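Local atomic coordinates of ComZ (Thermus thermophilus, PDB entry 6QVI), a protein that is a competence-associated pilin with a beta-solenoid domain, thought to act as a DNA receptor at the tip of the pilus during natural transformation. Residues Pro451-Lys462 with Ser469-Ala480. Numbering follows the deposited sequence.
Sequences PVYAGGTFRVVK and SVISNQFCTTSA
Gln474 O is gripped by two donors: Phe458 N reaches it at 2.8 Å across the contact, while Ser472 OG, of its own chain segment, donates from above the carbonyl plane, also at 2.8 Å. The buried serine hydroxyl is thus satisfied at the corner where both segments bend. The pair illustrates the stacking of a beta-solenoid: successive coils run parallel, with Val452 beside Val470 and Phe458 beside Phe475, so that at these positions like residues stack. At the corner the register slips by one residue in a beta bulge, and the bonds from Asn473 N and Gln474 N to Gly456 O are weak.

Inside the coil, the rings of Phe458 and Phe475 lie side by side, nearly parallel at 24° but slid so far apart that they barely overlap. Both stand on the inward face, and the shared first torsion, CG anti to the backbone N (chi1 164° and -178°), lays the rings side by side. Val470 CG1 sits over a face of the Phe458 ring, 4.1 Å from its centroid, a CH-pi contact joining the two sides of the bend. On the opposite face of the strand pair, which other parts of the chain cover, Ile471 CG2 meets the edge of the Tyr453 ring.

Lys462 N bonds to Thr478 O at 3.2 Å, and its aliphatic chain runs over Ser479 toward Gln490, which NZ reaches; an alanine here would probably uncover the Ser479 backbone and leave Gln490 without this donor. Strands 432-437 and 441-443 continue the stack beyond 451-462, and strands 139-141 and 150-151 beyond 469-480, while Ala492 and Val494 of strand 491-496 touch Val460 and Phe475 respectively.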
ATOM      1  N   PRO A 451      -3.672  -3.078  10.180  1.00 62.95           N
ATOM      2  CA  PRO A 451      -3.293  -3.721   8.919  1.00 56.12           C
ATOM      3  C   PRO A 451      -2.856  -5.136   9.262  1.00 54.95           C
ATOM      4  O   PRO A 451      -2.183  -5.361  10.272  1.00 56.94           O
ATOM      5  CB  PRO A 451      -2.129  -2.874   8.407  1.00 49.83           C
ATOM      6  CG  PRO A 451      -1.490  -2.379   9.646  1.00 61.16           C
ATOM      7  CD  PRO A 451      -2.609  -2.190  10.678  1.00 64.54           C
ATOM      8  N   VAL A 452      -3.324  -6.094   8.473  1.00 46.56           N
ATOM      9  CA  VAL A 452      -3.181  -7.502   8.778  1.00 48.91           C
ATOM     10  C   VAL A 452      -2.583  -8.272   7.603  1.00 45.43           C
ATOM     11  O   VAL A 452      -3.018  -8.106   6.457  1.00 50.87           O
ATOM     12  CB  VAL A 452      -4.575  -8.028   9.159  1.00 64.10           C
ATOM     13  CG1 VAL A 452      -4.699  -9.505   8.871  1.00 72.62           C
ATOM     14  CG2 VAL A 452      -4.894  -7.663  10.627  1.00 58.42           C
ATOM     15  N   TYR A 453      -1.648  -9.181   7.898  1.00 46.15           N
ATOM     16  CA  TYR A 453      -1.123 -10.152   6.932  1.00 47.64           C
ATOM     17  C   TYR A 453      -1.339 -11.574   7.440  1.00 54.04           C
ATOM     18  O   TYR A 453      -0.850 -11.934   8.521  1.00 50.78           O
ATOM     19  CB  TYR A 453       0.377  -9.997   6.684  1.00 42.77           C
ATOM     20  CG  TYR A 453       0.956 -11.102   5.817  1.00 42.81           C
ATOM     21  CD1 TYR A 453       1.531 -12.212   6.395  1.00 55.12           C
ATOM     22  CD2 TYR A 453       0.835 -11.086   4.428  1.00 42.65           C
ATOM     23  CE1 TYR A 453       2.045 -13.235   5.641  1.00 49.23           C
ATOM     24  CE2 TYR A 453       1.357 -12.112   3.654  1.00 42.05           C
ATOM     25  CZ  TYR A 453       1.961 -13.192   4.291  1.00 43.18           C
ATOM     26  OH  TYR A 453       2.500 -14.264   3.609  1.00 51.00           O
ATOM     27  N   ALA A 454      -1.949 -12.402   6.603  1.00 52.33           N
ATOM     28  CA  ALA A 454      -2.118 -13.824   6.871  1.00 52.87           C
ATOM     29  C   ALA A 454      -1.513 -14.612   5.719  1.00 57.15           C
ATOM     30  O   ALA A 454      -2.061 -14.615   4.608  1.00 60.71           O
ATOM     31  CB  ALA A 454      -3.593 -14.185   7.054  1.00 47.80           C
ATOM     32  N   GLY A 455      -0.411 -15.323   5.998  1.00 57.37           N
ATOM     33  CA  GLY A 455       0.170 -16.195   4.995  1.00 45.20           C
ATOM     34  C   GLY A 455      -0.793 -17.251   4.496  1.00 49.98           C
ATOM     35  O   GLY A 455      -0.746 -17.621   3.322  1.00 54.77           O
ATOM     36  N   GLY A 456      -1.738 -17.675   5.340  1.00 58.47           N
ATOM     37  CA  GLY A 456      -2.698 -18.676   4.928  1.00 50.22           C
ATOM     38  C   GLY A 456      -4.010 -18.037   4.521  1.00 61.52           C
ATOM     39  O   GLY A 456      -4.061 -17.380   3.471  1.00 71.05           O
ATOM     40  N   THR A 457      -5.064 -18.163   5.329  1.00 67.12           N
ATOM     41  CA  THR A 457      -6.337 -17.556   4.979  1.00 68.38           C
ATOM     42  C   THR A 457      -6.780 -16.629   6.105  1.00 65.51           C
ATOM     43  O   THR A 457      -6.534 -16.889   7.292  1.00 63.46           O
ATOM     44  CB  THR A 457      -7.452 -18.614   4.654  1.00 60.32           C
ATOM     45  OG1 THR A 457      -8.151 -18.982   5.852  1.00 60.96           O
ATOM     46  CG2 THR A 457      -6.862 -19.855   3.934  1.00 51.16           C
ATOM     47  N   PHE A 458      -7.572 -15.640   5.779  1.00 59.35           N
ATOM     48  CA  PHE A 458      -8.068 -14.765   6.793  1.00 60.03           C
ATOM     49  C   PHE A 458      -9.541 -14.961   6.879  1.00 64.12           C
ATOM     50  O   PHE A 458     -10.217 -14.652   5.951  1.00 62.52           O
ATOM     51  CB  PHE A 458      -7.807 -13.365   6.381  1.00 45.49           C
ATOM     52  CG  PHE A 458      -8.576 -12.369   7.136  1.00 47.63           C
ATOM     53  CD1 PHE A 458      -7.985 -11.655   8.104  1.00 48.76           C
ATOM     54  CD2 PHE A 458      -9.860 -12.124   6.836  1.00 51.98           C
ATOM     55  CE1 PHE A 458      -8.674 -10.718   8.795  1.00 53.60           C
ATOM     56  CE2 PHE A 458     -10.563 -11.182   7.510  1.00 61.99           C
ATOM     57  CZ  PHE A 458      -9.969 -10.478   8.497  1.00 55.84           C
ATOM     58  N   ARG A 459     -10.026 -15.478   7.999  1.00 59.96           N
ATOM     59  CA  ARG A 459     -11.436 -15.721   8.208  1.00 64.59           C
ATOM     60  C   ARG A 459     -12.066 -14.635   9.001  1.00 66.10           C
ATOM     61  O   ARG A 459     -11.454 -14.025   9.823  1.00 61.72           O
ATOM     62  CB  ARG A 459     -11.679 -17.021   8.939  1.00 76.07           C
ATOM     63  CG  ARG A 459     -11.294 -18.247   8.156  1.00 78.74           C
ATOM     64  CD  ARG A 459     -11.840 -19.517   8.755  1.00 70.37           C
ATOM     65  NE  ARG A 459     -11.562 -20.624   7.870  1.00 68.63           N
ATOM     66  CZ  ARG A 459     -10.378 -21.167   7.751  1.00 71.50           C
ATOM     67  NH1 ARG A 459      -9.390 -20.702   8.464  1.00 65.65           N
ATOM     68  NH2 ARG A 459     -10.176 -22.160   6.922  1.00 79.33           N
ATOM     69  N   VAL A 460     -13.333 -14.414   8.746  1.00 56.81           N
ATOM     70  CA  VAL A 460     -14.068 -13.391   9.427  1.00 66.34           C
ATOM     71  C   VAL A 460     -15.520 -13.822   9.447  1.00 72.85           C
ATOM     72  O   VAL A 460     -15.959 -14.584   8.624  1.00 82.85           O
ATOM     73  CB  VAL A 460     -13.872 -12.075   8.718  1.00 69.31           C
ATOM     74  CG1 VAL A 460     -14.512 -12.125   7.366  1.00 77.70           C
ATOM     75  CG2 VAL A 460     -14.348 -10.910   9.534  1.00 65.98           C
ATOM     76  N   VAL A 461     -16.244 -13.371  10.442  1.00 69.81           N
ATOM     77  CA  VAL A 461     -17.642 -13.710  10.633  1.00 81.32           C
ATOM     78  C   VAL A 461     -18.527 -12.612  10.048  1.00 80.41           C
ATOM     79  O   VAL A 461     -18.172 -11.424  10.085  1.00 71.40           O
ATOM     80  CB  VAL A 461     -17.899 -13.906  12.133  1.00 92.56           C
ATOM     81  CG1 VAL A 461     -17.442 -15.306  12.586  1.00 95.40           C
ATOM     82  CG2 VAL A 461     -17.062 -12.878  12.859  1.00 87.75           C
ATOM     83  N   LYS A 462     -19.678 -13.004   9.495  1.00 82.55           N
ATOM     84  CA  LYS A 462     -20.677 -12.032   9.060  1.00 84.13           C
ATOM     85  C   LYS A 462     -20.917 -10.979  10.140  1.00 87.13           C
ATOM     86  O   LYS A 462     -21.064 -11.306  11.316  1.00 90.22           O
ATOM     87  CB  LYS A 462     -22.005 -12.740   8.758  1.00 94.61           C
ATOM     88  CG  LYS A 462     -21.901 -14.161   8.238  1.00105.66           C
ATOM     89  CD  LYS A 462     -23.252 -14.915   8.403  1.00121.45           C
ATOM     90  CE  LYS A 462     -23.566 -15.820   7.186  1.00129.16           C
ATOM     91  NZ  LYS A 462     -25.019 -16.027   6.945  1.00132.62           N
ATOM     92  N   SER A 469      -6.432  -3.173   6.325  1.00 56.37           N
ATOM     93  CA  SER A 469      -6.256  -3.878   5.058  1.00 58.81           C
ATOM     94  C   SER A 469      -5.941  -5.329   5.375  1.00 56.59           C
ATOM     95  O   SER A 469      -5.347  -5.621   6.419  1.00 58.09           O
ATOM     96  CB  SER A 469      -5.116  -3.264   4.219  1.00 64.54           C
ATOM     97  OG  SER A 469      -4.001  -2.977   5.056  1.00 67.16           O
ATOM     98  N   VAL A 470      -6.279  -6.244   4.469  1.00 48.36           N
ATOM     99  CA  VAL A 470      -5.811  -7.606   4.665  1.00 52.56           C
ATOM    100  C   VAL A 470      -5.052  -7.983   3.424  1.00 49.66           C
ATOM    101  O   VAL A 470      -5.495  -7.693   2.308  1.00 55.43           O
ATOM    102  CB  VAL A 470      -6.947  -8.613   4.997  1.00 58.37           C
ATOM    103  CG1 VAL A 470      -7.871  -8.003   6.021  1.00 66.02           C
ATOM    104  CG2 VAL A 470      -7.672  -9.229   3.742  1.00 69.07           C
ATOM    105  N   ILE A 471      -3.838  -8.460   3.632  1.00 41.04           N
ATOM    106  CA  ILE A 471      -3.032  -9.193   2.670  1.00 53.87           C
ATOM    107  C   ILE A 471      -3.100 -10.650   3.084  1.00 52.86           C
ATOM    108  O   ILE A 471      -2.684 -11.016   4.195  1.00 53.29           O
ATOM    109  CB  ILE A 471      -1.556  -8.731   2.625  1.00 44.96           C
ATOM    110  CG1 ILE A 471      -1.481  -7.258   2.228  1.00 40.30           C
ATOM    111  CG2 ILE A 471      -0.697  -9.688   1.790  1.00 44.95           C
ATOM    112  CD1 ILE A 471      -0.174  -6.595   2.609  1.00 42.06           C
ATOM    113  N   SER A 472      -3.655 -11.479   2.213  1.00 48.88           N
ATOM    114  CA  SER A 472      -3.725 -12.876   2.574  1.00 49.77           C
ATOM    115  C   SER A 472      -3.876 -13.723   1.322  1.00 49.78           C
ATOM    116  O   SER A 472      -4.341 -13.265   0.282  1.00 54.10           O
ATOM    117  CB  SER A 472      -4.884 -13.119   3.550  1.00 51.65           C
ATOM    118  OG  SER A 472      -6.087 -13.314   2.842  1.00 59.00           O
ATOM    119  N   ASN A 473      -3.535 -14.993   1.468  1.00 51.77           N
ATOM    120  CA  ASN A 473      -3.566 -15.875   0.326  1.00 49.91           C
ATOM    121  C   ASN A 473      -4.983 -16.276  -0.017  1.00 56.78           C
ATOM    122  O   ASN A 473      -5.268 -16.530  -1.198  1.00 63.78           O
ATOM    123  CB  ASN A 473      -2.710 -17.105   0.619  1.00 52.94           C
ATOM    124  CG  ASN A 473      -2.448 -17.907  -0.613  1.00 70.83           C
ATOM    125  OD1 ASN A 473      -3.241 -18.781  -0.980  1.00 77.59           O
ATOM    126  ND2 ASN A 473      -1.356 -17.579  -1.308  1.00 77.26           N
ATOM    127  N   GLN A 474      -5.880 -16.248   0.979  1.00 57.27           N
ATOM    128  CA  GLN A 474      -7.298 -16.529   0.800  1.00 59.85           C
ATOM    129  C   GLN A 474      -8.094 -15.749   1.839  1.00 55.39           C
ATOM    130  O   GLN A 474      -7.655 -15.575   2.977  1.00 59.65           O
ATOM    131  CB  GLN A 474      -7.615 -18.010   0.942  1.00 71.10           C
ATOM    132  CG  GLN A 474      -7.394 -18.868  -0.274  1.00 86.01           C
ATOM    133  CD  GLN A 474      -8.049 -20.248  -0.110  1.00104.24           C
ATOM    134  OE1 GLN A 474      -7.436 -21.274  -0.413  1.00116.85           O
ATOM    135  NE2 GLN A 474      -9.308 -20.267   0.360  1.00 94.69           N
ATOM    136  N   PHE A 475      -9.285 -15.337   1.464  1.00 48.46           N
ATOM    137  CA  PHE A 475     -10.186 -14.593   2.315  1.00 57.51           C
ATOM    138  C   PHE A 475     -11.434 -15.424   2.377  1.00 73.06           C
ATOM    139  O   PHE A 475     -11.837 -15.978   1.384  1.00 72.83           O
ATOM    140  CB  PHE A 475     -10.488 -13.264   1.680  1.00 60.59           C
ATOM    141  CG  PHE A 475     -11.366 -12.372   2.482  1.00 57.64           C
ATOM    142  CD1 PHE A 475     -12.705 -12.540   2.488  1.00 60.90           C
ATOM    143  CD2 PHE A 475     -10.843 -11.329   3.161  1.00 57.14           C
ATOM    144  CE1 PHE A 475     -13.501 -11.708   3.197  1.00 58.07           C
ATOM    145  CE2 PHE A 475     -11.633 -10.491   3.876  1.00 49.85           C
ATOM    146  CZ  PHE A 475     -12.962 -10.675   3.887  1.00 53.50           C
ATOM    147  N   CYS A 476     -12.031 -15.527   3.555  1.00 77.46           N
ATOM    148  CA  CYS A 476     -13.198 -16.354   3.747  1.00 79.06           C
ATOM    149  C   CYS A 476     -14.133 -15.837   4.816  1.00 76.15           C
ATOM    150  O   CYS A 476     -13.711 -15.299   5.804  1.00 74.27           O
ATOM    151  CB  CYS A 476     -12.695 -17.727   4.100  1.00 90.34           C
ATOM    152  SG  CYS A 476     -13.868 -18.879   4.774  1.00116.32           S
ATOM    153  N   THR A 477     -15.424 -15.988   4.595  1.00 73.94           N
ATOM    154  CA  THR A 477     -16.410 -15.513   5.541  1.00 80.91           C
ATOM    155  C   THR A 477     -17.167 -16.666   6.108  1.00 82.76           C
ATOM    156  O   THR A 477     -17.383 -17.632   5.441  1.00 86.68           O
ATOM    157  CB  THR A 477     -17.380 -14.587   4.854  1.00 85.05           C
ATOM    158  OG1 THR A 477     -16.635 -13.714   4.030  1.00 83.24           O
ATOM    159  CG2 THR A 477     -18.079 -13.756   5.839  1.00 88.37           C
ATOM    160  N   THR A 478     -17.571 -16.578   7.357  1.00 83.25           N
ATOM    161  CA  THR A 478     -18.272 -17.693   7.938  1.00 86.94           C
ATOM    162  C   THR A 478     -19.532 -17.269   8.572  1.00 89.21           C
ATOM    163  O   THR A 478     -19.691 -16.104   8.903  1.00 86.40           O
ATOM    164  CB  THR A 478     -17.474 -18.309   9.054  1.00 87.18           C
ATOM    165  OG1 THR A 478     -16.856 -17.264   9.795  1.00 81.59           O
ATOM    166  CG2 THR A 478     -16.462 -19.220   8.495  1.00 86.22           C
ATOM    167  N   SER A 479     -20.406 -18.246   8.791  1.00 95.09           N
ATOM    168  CA  SER A 479     -21.698 -17.948   9.391  1.00 91.53           C
ATOM    169  C   SER A 479     -21.558 -17.602  10.868  1.00 96.28           C
ATOM    170  O   SER A 479     -22.318 -16.773  11.391  1.00102.75           O
ATOM    171  CB  SER A 479     -22.637 -19.113   9.201  1.00 91.63           C
ATOM    172  OG  SER A 479     -22.520 -19.944  10.345  1.00112.12           O
ATOM    173  N   ALA A 480     -20.715 -18.324  11.601  1.00 94.70           N
ATOM    174  CA  ALA A 480     -20.586 -18.068  13.035  1.00 98.53           C
ATOM    175  C   ALA A 480     -19.170 -18.395  13.498  1.00 90.47           C
ATOM    176  O   ALA A 480     -18.409 -19.072  12.801  1.00 94.18           O
ATOM    177  CB  ALA A 480     -21.617 -18.853  13.822  1.00 88.35           C
TER